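Local atomic coordinates of cysteine synthase 3 (PDB entry 6KR5), a protein that probably catalyses the last step of cysteine synthesis, making L-cysteine from O-acetyl-L-serine and sulfide with the help of pyridoxal 5'-phosphate. Residues 25-30 / 46-51; 184-189 / 210-215; 195-200 / 249-254; 214-219 / 255-260; 282-287 / 302-307. All blocks are in the same frame, centred on the assembly; numbering follows the deposited sequence.

Contact 1 of 5, residues 25-30 / 46-51; sequences PLVELH and VKLECF
Pro25 sets the CG-CD edge of its ring over one face of Phe51, and this CH-pi contact is the tight end of the pairing: CG sits 3.4 Å from the ring centroid, 7° off the ring normal, while CD approaches the ring's CG atom. Beside it the two chains pair as antiparallel strands, their short axes inclined at 137°. Leu48 N gives a straight bond to Pro25 O at 3.0 Å, and Val27 and Val46 form a hydrogen-bonded pair in which Val27 N reaches Val46 O at 2.9 Å and Val46 N reaches Val27 O at 2.8 Å. Val27 and Val46 put their side chains on one face of the sheet. There Val27 CG2, beside its own backbone N, meets Leu48 CD1 at 3.6 Å, and Leu29 crosses Val46 at about a right angle, with CD1 3.7 Å from Val46 CG1. Leu26 and Lys47 occupy the other face as a non-hydrogen-bonded pair. Here the side chains meet more loosely, Leu26 CD1 standing 4.0 Å from Lys47 CB but 3.5 Å from the backbone Val46 O, and Lys47 NZ forms a salt bridge with Glu175. The solvent side is that of Glu28, partly exposed, and His30, exposed, which a weak hydrogen bond from His30 NE2 to Glu28 OE1 links without touching 46-51. Leu26 and Val27 also pair in parallel with a strand of the second subunit, so the antiparallel 26-28 strand carries the mixed sheet of this pyridoxal-phosphate enzyme fold across the dimer interface.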
# COMPACT_ATOMS: atom_id res chain seq x y z
N PRO B 25 10.41 -1.35 -5.04
CA PRO B 25 10.98 -0.51 -6.10
C PRO B 25 11.98 0.50 -5.57
O PRO B 25 11.85 0.99 -4.45
CB PRO B 25 9.77 0.21 -6.69
CG PRO B 25 8.57 -0.42 -6.08
CD PRO B 25 9.00 -1.02 -4.79
N LEU B 26 12.96 0.81 -6.41
CA LEU B 26 13.93 1.87 -6.18
C LEU B 26 13.67 2.95 -7.23
O LEU B 26 13.75 2.67 -8.43
CB LEU B 26 15.35 1.33 -6.27
CG LEU B 26 16.50 2.25 -5.89
CD1 LEU B 26 16.35 2.76 -4.47
CD2 LEU B 26 17.81 1.50 -6.04
N VAL B 27 13.35 4.17 -6.78
CA VAL B 27 12.78 5.22 -7.62
C VAL B 27 13.61 6.50 -7.51
O VAL B 27 14.02 6.89 -6.41
CB VAL B 27 11.31 5.50 -7.22
CG1 VAL B 27 10.67 6.57 -8.13
CG2 VAL B 27 10.50 4.21 -7.24
N GLU B 28 13.83 7.16 -8.64
CA GLU B 28 14.52 8.45 -8.64
C GLU B 28 13.65 9.55 -8.05
O GLU B 28 12.47 9.69 -8.41
CB GLU B 28 14.92 8.84 -10.06
CG GLU B 28 15.84 7.87 -10.78
CD GLU B 28 16.04 8.24 -12.25
OE1 GLU B 28 15.23 9.01 -12.80
OE2 GLU B 28 17.03 7.75 -12.85
N LEU B 29 14.26 10.38 -7.18
CA LEU B 29 13.68 11.67 -6.79
C LEU B 29 14.07 12.74 -7.81
O LEU B 29 15.19 12.74 -8.32
CB LEU B 29 14.18 12.08 -5.41
CG LEU B 29 13.60 11.32 -4.23
CD1 LEU B 29 14.12 11.93 -2.93
CD2 LEU B 29 12.07 11.32 -4.26
N HIS B 30 13.14 13.65 -8.10
CA HIS B 30 13.40 14.74 -9.04
C HIS B 30 12.87 16.07 -8.53
O HIS B 30 13.55 17.09 -8.63
CB HIS B 30 12.77 14.45 -10.41
CG HIS B 30 13.35 13.25 -11.10
ND1 HIS B 30 14.62 13.24 -11.63
CD2 HIS B 30 12.82 12.03 -11.35
CE1 HIS B 30 14.86 12.05 -12.16
NE2 HIS B 30 13.78 11.31 -12.02
N VAL B 46 15.04 6.52 -3.83
CA VAL B 46 14.26 6.13 -2.65
C VAL B 46 13.77 4.70 -2.82
O VAL B 46 13.24 4.33 -3.87
CB VAL B 46 13.09 7.11 -2.39
CG1 VAL B 46 13.63 8.43 -1.86
CG2 VAL B 46 12.22 7.32 -3.63
N LYS B 47 13.94 3.90 -1.77
CA LYS B 47 13.49 2.51 -1.76
C LYS B 47 12.17 2.45 -1.01
O LYS B 47 12.11 2.79 0.17
CB LYS B 47 14.52 1.59 -1.11
CG LYS B 47 14.14 0.12 -1.25
CD LYS B 47 15.31 -0.81 -1.07
CE LYS B 47 14.88 -2.26 -1.25
NZ LYS B 47 14.45 -2.65 -2.63
N LEU B 48 11.11 2.04 -1.71
CA LEU B 48 9.74 2.23 -1.23
C LEU B 48 9.26 0.96 -0.53
O LEU B 48 8.63 0.09 -1.14
CB LEU B 48 8.83 2.62 -2.38
CG LEU B 48 9.38 3.81 -3.14
CD1 LEU B 48 8.41 4.17 -4.25
CD2 LEU B 48 9.55 4.97 -2.22
N GLU B 49 9.50 0.89 0.79
CA GLU B 49 9.05 -0.26 1.55
C GLU B 49 7.53 -0.26 1.73
O GLU B 49 6.97 -1.26 2.21
CB GLU B 49 9.78 -0.30 2.89
CG GLU B 49 11.28 -0.58 2.69
CD GLU B 49 11.51 -1.96 2.07
OE1 GLU B 49 11.02 -2.93 2.68
OE2 GLU B 49 12.16 -2.06 1.00
N CYS B 50 6.86 0.81 1.32
CA CYS B 50 5.41 0.79 1.27
C CYS B 50 4.87 -0.23 0.27
O CYS B 50 3.67 -0.55 0.32
CB CYS B 50 4.91 2.18 0.92
SG CYS B 50 3.14 2.31 0.88
N PHE B 51 5.71 -0.74 -0.63
CA PHE B 51 5.26 -1.72 -1.60
C PHE B 51 5.14 -3.12 -1.03
O PHE B 51 4.65 -4.02 -1.73
CB PHE B 51 6.18 -1.71 -2.83
CG PHE B 51 5.79 -0.68 -3.85
CD1 PHE B 51 6.04 0.65 -3.63
CD2 PHE B 51 5.20 -1.06 -5.04
CE1 PHE B 51 5.69 1.60 -4.58
CE2 PHE B 51 4.84 -0.11 -5.98
CZ PHE B 51 5.10 1.21 -5.75

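Contact 2 of 5, residues 184-189 / 210-215; sequences VDIIVS and GVKVVA
Ile187 and Val213 lie side by side and point the same way from neighbouring parallel strands, with their CG2 methyls 3.8 Å apart. Ile187 CG2 occupies the position between its backbone N and carbonyl carbon, which also sets it 4.1 Å from Val211 CG1. On the opposite face, Val188 and Val214 likewise run alongside each other, whereas Ile186 meets Val214 obliquely, two residues further along than its own partner Lys212, through CG2 methyls 3.7 Å apart. The strands are inclined by only 16°, and they are the two strands of a right-handed beta-alpha-beta crossover, joined by helix 195-207, as in Rossmann-like folds. That helix packs against the Ile187 and Val213 face, while helix 279-292 covers the Ile186, Val188 and Val214 face. Four backbone bonds hold the register, all with N-H...O angles near 165°; Val214 N to Ile187 O is the shortest at 2.8 Å. Ile186 and Lys212 start out together, but the lysine then extends to salt bridges with Glu291 and Glu253. Where Gly210 is exposed, one water lies 2.8 Å from Asp185 O and 3.0 Å from Gly210 O. The CB of Asp185 points away from 210-215, and OD2 accepts a hydrogen bond from Thr301 N.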
# COMPACT_ATOMS: atom_id res chain seq x y z
N VAL B 184 25.60 1.88 -5.81
CA VAL B 184 25.21 2.53 -4.56
C VAL B 184 26.45 3.02 -3.82
O VAL B 184 27.41 2.27 -3.63
CB VAL B 184 24.36 1.56 -3.70
CG1 VAL B 184 25.08 0.23 -3.47
CG2 VAL B 184 23.98 2.21 -2.36
N ASP B 185 26.41 4.27 -3.39
CA ASP B 185 27.53 4.89 -2.68
C ASP B 185 27.22 5.20 -1.23
O ASP B 185 28.11 5.12 -0.39
CB ASP B 185 27.94 6.20 -3.37
CG ASP B 185 28.66 5.97 -4.68
OD1 ASP B 185 29.64 5.20 -4.70
OD2 ASP B 185 28.24 6.58 -5.69
N ILE B 186 25.99 5.61 -0.94
CA ILE B 186 25.58 6.00 0.41
C ILE B 186 24.22 5.36 0.64
O ILE B 186 23.39 5.34 -0.27
CB ILE B 186 25.50 7.54 0.56
CG1 ILE B 186 26.81 8.19 0.09
CG2 ILE B 186 25.18 7.93 2.00
CD1 ILE B 186 26.80 9.69 0.14
N ILE B 187 24.02 4.79 1.83
CA ILE B 187 22.71 4.29 2.26
C ILE B 187 22.27 5.09 3.49
O ILE B 187 23.05 5.27 4.43
CB ILE B 187 22.75 2.78 2.54
CG1 ILE B 187 21.39 2.26 3.01
CG2 ILE B 187 23.85 2.41 3.55
CD1 ILE B 187 20.37 2.20 1.89
N VAL B 188 21.04 5.60 3.45
CA VAL B 188 20.49 6.46 4.50
C VAL B 188 19.29 5.74 5.10
O VAL B 188 18.34 5.40 4.37
CB VAL B 188 20.07 7.83 3.95
CG1 VAL B 188 19.64 8.75 5.08
CG2 VAL B 188 21.20 8.48 3.17
N SER B 189 19.33 5.51 6.41
CA SER B 189 18.25 4.77 7.07
C SER B 189 17.94 5.42 8.41
O SER B 189 18.83 5.57 9.25
CB SER B 189 18.66 3.30 7.24
OG SER B 189 17.87 2.64 8.22
N GLY B 210 33.57 0.75 0.46
CA GLY B 210 33.46 2.19 0.55
C GLY B 210 32.07 2.76 0.66
O GLY B 210 31.92 3.98 0.64
N VAL B 211 31.03 1.92 0.77
CA VAL B 211 29.68 2.43 0.92
C VAL B 211 29.58 3.12 2.28
O VAL B 211 29.98 2.56 3.30
CB VAL B 211 28.64 1.31 0.79
CG1 VAL B 211 27.26 1.77 1.28
CG2 VAL B 211 28.56 0.84 -0.65
N LYS B 212 29.08 4.36 2.27
CA LYS B 212 28.89 5.14 3.49
C LYS B 212 27.51 4.84 4.06
O LYS B 212 26.51 4.85 3.33
CB LYS B 212 29.03 6.63 3.18
CG LYS B 212 28.91 7.53 4.39
CD LYS B 212 29.01 9.01 3.99
CE LYS B 212 29.00 9.91 5.22
NZ LYS B 212 29.05 11.35 4.82
N VAL B 213 27.45 4.58 5.36
CA VAL B 213 26.21 4.25 6.06
C VAL B 213 25.81 5.45 6.91
O VAL B 213 26.55 5.85 7.82
CB VAL B 213 26.37 2.99 6.90
CG1 VAL B 213 25.12 2.76 7.75
CG2 VAL B 213 26.64 1.80 5.99
N VAL B 214 24.63 6.01 6.64
CA VAL B 214 24.14 7.18 7.36
C VAL B 214 22.91 6.78 8.17
O VAL B 214 21.89 6.37 7.61
CB VAL B 214 23.79 8.32 6.39
CG1 VAL B 214 23.22 9.51 7.14
CG2 VAL B 214 25.03 8.73 5.59
N ALA B 215 23.01 6.90 9.50
CA ALA B 215 21.88 6.65 10.39
C ALA B 215 21.19 7.98 10.71
O ALA B 215 21.86 8.99 10.91
CB ALA B 215 22.34 5.98 11.68
O HOH W 1 31.20 4.20 -2.65
O HOH W 2 30.60 6.30 -0.76

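Contact 3 of 5, residues 195-200 / 249-254; sequences GTVIGV and EVVDEI. With PLP (pyridoxal-5'-phosphate), chain D.
Ile198 reaches Val250 and Val251 through two successive turns of its chain: chi1 of -61° sets CG1 beside the backbone N, and chi2 of -47° then folds CD1 toward residues 249-254. The helix is the crossover helix 195-207 of a beta-alpha-beta unit, and its first turn belongs to the phosphate-binding end of the cofactor site. Ile198 CD1 touches both valines, 3.9 Å from Val250 CB and 4.1 Å from Val251 CG2. The Ile198 side chain as a whole stands at about a right angle to that of Val251. Val197 adds only a looser touch, its CG2 lying 4.4 Å from Val251 CG2. No hydrogen bond joins the segments, and just 165 Å² is buried between them, so the evidence is for a small apolar patch between the helix and the loop leading into strand 253-257. Thr196 leaves the helix in another direction, toward the pyridoxal phosphate, to which Gly192, Thr193 and Ala194 also hydrogen-bond. Bonds from Thr196 place the phosphate at the N-terminal end of the helix, where the helix dipole would probably help to stabilise its negative charge. Two donors converge on one oxygen: Thr196 N lies 2.8 Å from O3P of the cofactor, and Thr196 OG1 lies 2.7 Å from the same O3P.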
# COMPACT_ATOMS: atom_id res chain seq x y z
N GLY B 195 17.58 -2.57 12.75
CA GLY B 195 17.75 -3.70 11.84
C GLY B 195 18.11 -3.30 10.42
O GLY B 195 18.94 -3.93 9.78
N THR B 196 17.47 -2.24 9.92
CA THR B 196 17.72 -1.82 8.54
C THR B 196 19.12 -1.25 8.38
O THR B 196 19.87 -1.67 7.49
CB THR B 196 16.68 -0.80 8.08
OG1 THR B 196 15.38 -1.38 8.13
CG2 THR B 196 16.96 -0.39 6.64
N VAL B 197 19.48 -0.28 9.22
CA VAL B 197 20.75 0.41 9.01
C VAL B 197 21.91 -0.57 9.18
O VAL B 197 22.86 -0.57 8.39
CB VAL B 197 20.87 1.64 9.93
CG1 VAL B 197 21.05 1.28 11.40
CG2 VAL B 197 22.02 2.55 9.46
N ILE B 198 21.82 -1.47 10.17
CA ILE B 198 22.90 -2.42 10.40
C ILE B 198 22.87 -3.54 9.37
O ILE B 198 23.90 -3.93 8.83
CB ILE B 198 22.84 -2.97 11.84
CG1 ILE B 198 22.98 -1.85 12.88
CG2 ILE B 198 23.91 -4.07 12.05
CD1 ILE B 198 24.12 -0.87 12.59
N GLY B 199 21.68 -4.08 9.09
CA GLY B 199 21.58 -5.17 8.13
C GLY B 199 21.94 -4.74 6.72
O GLY B 199 22.72 -5.41 6.03
N VAL B 200 21.36 -3.63 6.25
CA VAL B 200 21.70 -3.16 4.92
C VAL B 200 23.15 -2.69 4.88
O VAL B 200 23.89 -2.98 3.93
CB VAL B 200 20.74 -2.06 4.46
CG1 VAL B 200 21.17 -1.50 3.10
CG2 VAL B 200 19.33 -2.59 4.37
N GLU B 249 30.12 0.63 14.89
CA GLU B 249 31.20 0.51 13.92
C GLU B 249 30.71 0.35 12.49
O GLU B 249 31.49 0.57 11.56
CB GLU B 249 32.11 -0.66 14.30
CG GLU B 249 31.47 -2.02 14.19
CD GLU B 249 30.82 -2.50 15.48
OE1 GLU B 249 30.70 -1.70 16.44
OE2 GLU B 249 30.44 -3.69 15.55
N VAL B 250 29.44 -0.02 12.28
CA VAL B 250 28.87 -0.11 10.93
C VAL B 250 28.47 1.25 10.39
O VAL B 250 28.38 1.43 9.16
CB VAL B 250 27.66 -1.07 10.95
CG1 VAL B 250 27.00 -1.21 9.56
CG2 VAL B 250 28.07 -2.42 11.47
N VAL B 251 28.23 2.21 11.27
CA VAL B 251 27.64 3.49 10.90
C VAL B 251 28.74 4.53 10.74
O VAL B 251 29.59 4.69 11.63
CB VAL B 251 26.61 3.94 11.95
CG1 VAL B 251 26.08 5.33 11.64
CG2 VAL B 251 25.49 2.91 12.06
N ASP B 252 28.71 5.26 9.63
CA ASP B 252 29.72 6.26 9.34
C ASP B 252 29.32 7.68 9.74
O ASP B 252 30.21 8.51 9.97
CB ASP B 252 30.04 6.24 7.85
CG ASP B 252 30.61 4.93 7.42
OD1 ASP B 252 31.66 4.56 7.98
OD2 ASP B 252 29.99 4.25 6.58
N GLU B 253 28.03 7.96 9.83
CA GLU B 253 27.55 9.30 10.15
C GLU B 253 26.17 9.17 10.76
O GLU B 253 25.36 8.35 10.30
CB GLU B 253 27.50 10.18 8.90
CG GLU B 253 26.87 11.55 9.11
CD GLU B 253 26.60 12.28 7.80
OE1 GLU B 253 26.64 11.63 6.73
OE2 GLU B 253 26.34 13.50 7.84
N ILE B 254 25.91 9.95 11.80
CA ILE B 254 24.57 10.08 12.38
C ILE B 254 24.06 11.47 12.05
O ILE B 254 24.69 12.48 12.40
CB ILE B 254 24.58 9.85 13.89
CG1 ILE B 254 25.20 8.49 14.22
CG2 ILE B 254 23.16 9.97 14.45
CD1 ILE B 254 25.78 8.39 15.63
N1 PLP D . 10.05 3.96 10.21
C2 PLP D . 8.98 3.12 10.36
C2A PLP D . 7.62 3.61 9.97
C3 PLP D . 9.18 1.84 10.86
O3 PLP D . 8.10 1.02 11.01
C4 PLP D . 10.46 1.42 11.19
C4A PLP D . 10.68 0.09 11.82
O4A PLP D . 9.72 -0.65 12.07
C5 PLP D . 11.54 2.29 11.03
C6 PLP D . 11.31 3.55 10.54
C5A PLP D . 12.95 1.91 11.42
O4P PLP D . 13.43 0.74 10.81
P PLP D . 14.41 -0.17 11.70
O1P PLP D . 15.49 0.73 12.27
O2P PLP D . 13.58 -0.76 12.81
O3P PLP D . 14.96 -1.21 10.79

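Contact 4 of 5, residues 214-219 / 255-260; sequences VAVEPA and TPIKTQ
Strands 214-218 and 255-257 run parallel at the edge of the mixed sheet of this pyridoxal-phosphate enzyme fold, with axes 4.6 Å apart at closest approach and inclined by 32°. Their bonds alternate along the pair but differ in quality. Thr255 N reaches Ala215 O at 2.8 Å, and Ile257 N reaches Glu217 O at 2.9 Å. Between them the bond from Glu217 N to Thr255 O is stretched to 3.4 Å and weak. At the far end Ala219 N bonds to Ile257 O at 2.8 Å. Ala219 has left strand geometry, with phi -58° and psi -30° in the helical region, and the position of its N well above the carbonyl plane of Ile257 is consistent with that turn of the chain. On one face, Val216, with CG1 anti to its backbone N, meets Ile257 CG1 through that methyl at 3.7 Å. Thr255 shares this face and directs OG1 to 3.7 Å from Val214 CG1, a van der Waals touch. Helix 279-292 covers these side chains through Ala283, Leu286 and Ala287. Glu217 and Pro256 take the other face, where the carboxylate of Glu217 is held by Leu224 N and Ser225 OG. Lys258, the N-cap residue of helix 259-273, is exposed, and its aliphatic part passes the strand end: Lys258 CG lies 4.0 Å from Ala219 CB.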
# COMPACT_ATOMS: atom_id res chain seq x y z
N VAL B 214 24.63 6.01 6.64
CA VAL B 214 24.14 7.18 7.36
C VAL B 214 22.91 6.78 8.17
O VAL B 214 21.89 6.37 7.61
CB VAL B 214 23.79 8.32 6.39
CG1 VAL B 214 23.22 9.51 7.14
CG2 VAL B 214 25.03 8.73 5.59
N ALA B 215 23.01 6.90 9.50
CA ALA B 215 21.88 6.65 10.39
C ALA B 215 21.19 7.98 10.71
O ALA B 215 21.86 8.99 10.91
CB ALA B 215 22.34 5.98 11.68
N VAL B 216 19.86 7.95 10.79
CA VAL B 216 19.05 9.15 11.02
C VAL B 216 18.23 8.97 12.29
O VAL B 216 17.64 7.90 12.51
CB VAL B 216 18.13 9.43 9.81
CG1 VAL B 216 17.28 10.69 10.01
CG2 VAL B 216 18.96 9.51 8.54
N GLU B 217 18.20 10.00 13.12
CA GLU B 217 17.44 9.94 14.36
C GLU B 217 16.82 11.32 14.62
O GLU B 217 17.26 12.31 14.05
CB GLU B 217 18.32 9.49 15.54
CG GLU B 217 19.50 10.39 15.85
CD GLU B 217 20.29 9.92 17.08
OE1 GLU B 217 19.86 8.95 17.74
OE2 GLU B 217 21.33 10.54 17.38
N PRO B 218 15.79 11.38 15.47
CA PRO B 218 15.19 12.69 15.77
C PRO B 218 16.16 13.59 16.52
O PRO B 218 16.83 13.17 17.47
CB PRO B 218 13.98 12.34 16.65
CG PRO B 218 13.76 10.85 16.48
CD PRO B 218 15.13 10.29 16.21
N ALA B 219 16.21 14.85 16.09
CA ALA B 219 17.05 15.82 16.80
C ALA B 219 16.64 15.92 18.26
O ALA B 219 17.49 16.20 19.12
CB ALA B 219 16.97 17.18 16.13
N THR B 255 22.90 11.55 11.40
CA THR B 255 22.31 12.84 11.05
C THR B 255 21.02 13.03 11.82
O THR B 255 20.04 12.32 11.55
CB THR B 255 22.06 12.93 9.55
OG1 THR B 255 23.30 12.80 8.85
CG2 THR B 255 21.43 14.28 9.19
N PRO B 256 20.98 13.95 12.78
CA PRO B 256 19.72 14.24 13.48
C PRO B 256 18.83 15.10 12.61
O PRO B 256 19.29 15.99 11.89
CB PRO B 256 20.18 15.00 14.72
CG PRO B 256 21.43 15.69 14.28
CD PRO B 256 22.10 14.75 13.30
N ILE B 257 17.52 14.85 12.69
CA ILE B 257 16.53 15.59 11.92
C ILE B 257 15.43 16.05 12.88
O ILE B 257 14.90 15.25 13.66
CB ILE B 257 15.93 14.74 10.78
CG1 ILE B 257 16.99 14.38 9.72
CG2 ILE B 257 14.73 15.45 10.14
CD1 ILE B 257 17.46 15.58 8.84
N LYS B 258 15.10 17.34 12.82
CA LYS B 258 14.03 17.86 13.66
C LYS B 258 12.68 17.28 13.24
O LYS B 258 12.38 17.16 12.05
CB LYS B 258 13.96 19.38 13.59
CG LYS B 258 15.18 20.11 14.16
CD LYS B 258 15.02 21.61 13.93
CE LYS B 258 16.13 22.41 14.59
NZ LYS B 258 16.04 23.84 14.18
N THR B 259 11.85 16.96 14.24
CA THR B 259 10.51 16.45 14.00
C THR B 259 9.76 17.28 12.96
O THR B 259 9.23 16.75 11.98
CB THR B 259 9.72 16.40 15.31
OG1 THR B 259 10.27 15.39 16.16
CG2 THR B 259 8.27 16.03 15.06
N GLN B 260 9.73 18.61 13.15
CA GLN B 260 8.95 19.45 12.23
C GLN B 260 9.52 19.43 10.82
O GLN B 260 8.76 19.52 9.85
CB GLN B 260 8.89 20.90 12.73
CG GLN B 260 8.22 21.08 14.07
CD GLN B 260 6.75 20.72 14.06
OE1 GLN B 260 6.06 20.88 13.06
NE2 GLN B 260 6.27 20.23 15.20

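Contact 5 of 5, residues 282-287 / 302-307; sequences GAAILA and IVIILP. With PLP (pyridoxal-5'-phosphate), chain D.
Helix 279-292 packs along a central strand of the mixed sheet, running nearly antiparallel to strand 301-306 at 168°, with a closest axis approach of 7.8 Å. The near approach is made through the small Ala284: its CB points at the strand and touches Ile304 CG2 at 3.5 Å and the backbone Ile305 O at 3.6 Å. Ile304 answers from the strand, and chi1 of -50° puts its CG2 anti to the backbone N, under the alanine, while CD1 extends beneath the backbone of Ile285. The second grip is between branched chains that meet at an angle. Ile285 CG1 lies 3.6 Å from Leu306 CD2, and Ile285 CD1 reaches the same methyl at 3.7 Å. All five touching residues are buried, and no hydrogen bond crosses, so the contact is wholly one of van der Waals fit. Ile285 is backed by Met265 and Val269 of helix 259-273. Beyond the strand end, Pro307 turns its ring to the cofactor, with CB 3.2 Å from N1 of the pyridoxal phosphate, and Ser280, near the start of the same helix, hydrogen-bonds to that cofactor. This is the helix-on-sheet packing of the alpha/beta fold of fold type II pyridoxal-phosphate enzymes, with the cofactor at the C-terminal end of the strand.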
# COMPACT_ATOMS: atom_id res chain seq x y z
N GLY B 282 10.18 11.06 5.62
CA GLY B 282 10.53 12.47 5.53
C GLY B 282 11.85 12.78 6.20
O GLY B 282 12.67 13.54 5.68
N ALA B 283 12.09 12.17 7.38
CA ALA B 283 13.36 12.37 8.07
C ALA B 283 14.50 11.82 7.24
O ALA B 283 15.51 12.50 7.03
CB ALA B 283 13.32 11.72 9.45
N ALA B 284 14.35 10.58 6.75
CA ALA B 284 15.40 9.97 5.94
C ALA B 284 15.66 10.78 4.68
O ALA B 284 16.82 11.00 4.32
CB ALA B 284 15.02 8.53 5.59
N ILE B 285 14.60 11.23 3.99
CA ILE B 285 14.81 11.97 2.75
C ILE B 285 15.54 13.28 3.02
O ILE B 285 16.48 13.63 2.30
CB ILE B 285 13.47 12.20 2.02
CG1 ILE B 285 13.02 10.89 1.38
CG2 ILE B 285 13.63 13.29 0.93
CD1 ILE B 285 11.62 10.89 0.81
N LEU B 286 15.15 14.00 4.08
CA LEU B 286 15.84 15.26 4.36
C LEU B 286 17.32 15.02 4.68
O LEU B 286 18.19 15.74 4.18
CB LEU B 286 15.15 16.00 5.50
CG LEU B 286 15.83 17.31 5.91
CD1 LEU B 286 15.99 18.23 4.71
CD2 LEU B 286 15.02 17.99 6.99
N ALA B 287 17.62 13.99 5.48
CA ALA B 287 19.02 13.65 5.73
C ALA B 287 19.73 13.31 4.42
O ALA B 287 20.90 13.67 4.24
CB ALA B 287 19.13 12.48 6.70
N ILE B 302 22.98 7.90 -3.99
CA ILE B 302 22.53 7.94 -2.60
C ILE B 302 21.18 7.23 -2.54
O ILE B 302 20.23 7.63 -3.22
CB ILE B 302 22.42 9.39 -2.11
CG1 ILE B 302 23.81 10.04 -2.14
CG2 ILE B 302 21.81 9.46 -0.73
CD1 ILE B 302 23.78 11.54 -2.17
N VAL B 303 21.10 6.17 -1.72
CA VAL B 303 19.89 5.36 -1.60
C VAL B 303 19.28 5.61 -0.23
O VAL B 303 19.97 5.51 0.79
CB VAL B 303 20.18 3.86 -1.78
CG1 VAL B 303 18.93 3.03 -1.47
CG2 VAL B 303 20.66 3.58 -3.20
N ILE B 304 17.98 5.91 -0.20
CA ILE B 304 17.28 6.29 1.02
C ILE B 304 16.15 5.30 1.24
O ILE B 304 15.29 5.14 0.37
CB ILE B 304 16.74 7.73 0.93
CG1 ILE B 304 17.84 8.69 0.46
CG2 ILE B 304 16.17 8.19 2.26
CD1 ILE B 304 17.32 10.10 0.29
N ILE B 305 16.12 4.66 2.41
CA ILE B 305 15.02 3.77 2.76
C ILE B 305 13.82 4.61 3.16
O ILE B 305 13.93 5.50 4.01
CB ILE B 305 15.42 2.84 3.92
CG1 ILE B 305 16.67 2.04 3.57
CG2 ILE B 305 14.26 1.90 4.26
CD1 ILE B 305 16.50 1.16 2.33
N LEU B 306 12.65 4.31 2.56
CA LEU B 306 11.39 4.93 2.98
C LEU B 306 10.55 3.85 3.66
O LEU B 306 9.96 3.01 2.97
CB LEU B 306 10.64 5.52 1.78
CG LEU B 306 11.42 6.50 0.89
CD1 LEU B 306 10.44 7.33 0.05
CD2 LEU B 306 12.30 7.40 1.69
N PRO B 307 10.48 3.82 5.00
CA PRO B 307 9.93 2.62 5.68
C PRO B 307 8.44 2.36 5.49
O PRO B 307 8.03 1.19 5.62
CB PRO B 307 10.26 2.89 7.15
CG PRO B 307 11.51 3.73 7.11
CD PRO B 307 11.27 4.65 5.93
N1 PLP D . 10.05 3.96 10.21
C2 PLP D . 8.98 3.12 10.36
C2A PLP D . 7.62 3.61 9.97
C3 PLP D . 9.18 1.84 10.86
O3 PLP D . 8.10 1.02 11.01
C4 PLP D . 10.46 1.42 11.19
C4A PLP D . 10.68 0.09 11.82
O4A PLP D . 9.72 -0.65 12.07
C5 PLP D . 11.54 2.29 11.03
C6 PLP D . 11.31 3.55 10.54
C5A PLP D . 12.95 1.91 11.42
O4P PLP D . 13.43 0.74 10.81
P PLP D . 14.41 -0.17 11.70
O1P PLP D . 15.49 0.73 12.27
O2P PLP D . 13.58 -0.76 12.81
O3P PLP D . 14.96 -1.21 10.79

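Overall arrangement
The six strands that the contacts use form a single mixed sheet, in the order 26-28, 43-48, 301-306, 186-190, 212-218, 253-257. Contact 1 forms one margin and contact 4 the other, with centres about 20 Å apart; contact 2 pairs two inner strands, and the strand of contact 5 bridges contacts 1 and 2 through backbone bonds. Contacts 2 and 4 share Val214 and Ala215. Contact 1 closes first along the chain and contact 5 comes last, whereas the segments of contact 3 alternate with those of contacts 2 and 4. Contacts 3 and 5, centres about 14 Å apart, both touch the pyridoxal phosphate. The sheet thus runs from the strand that meets the second subunit to strands whose following segments line the cofactor site.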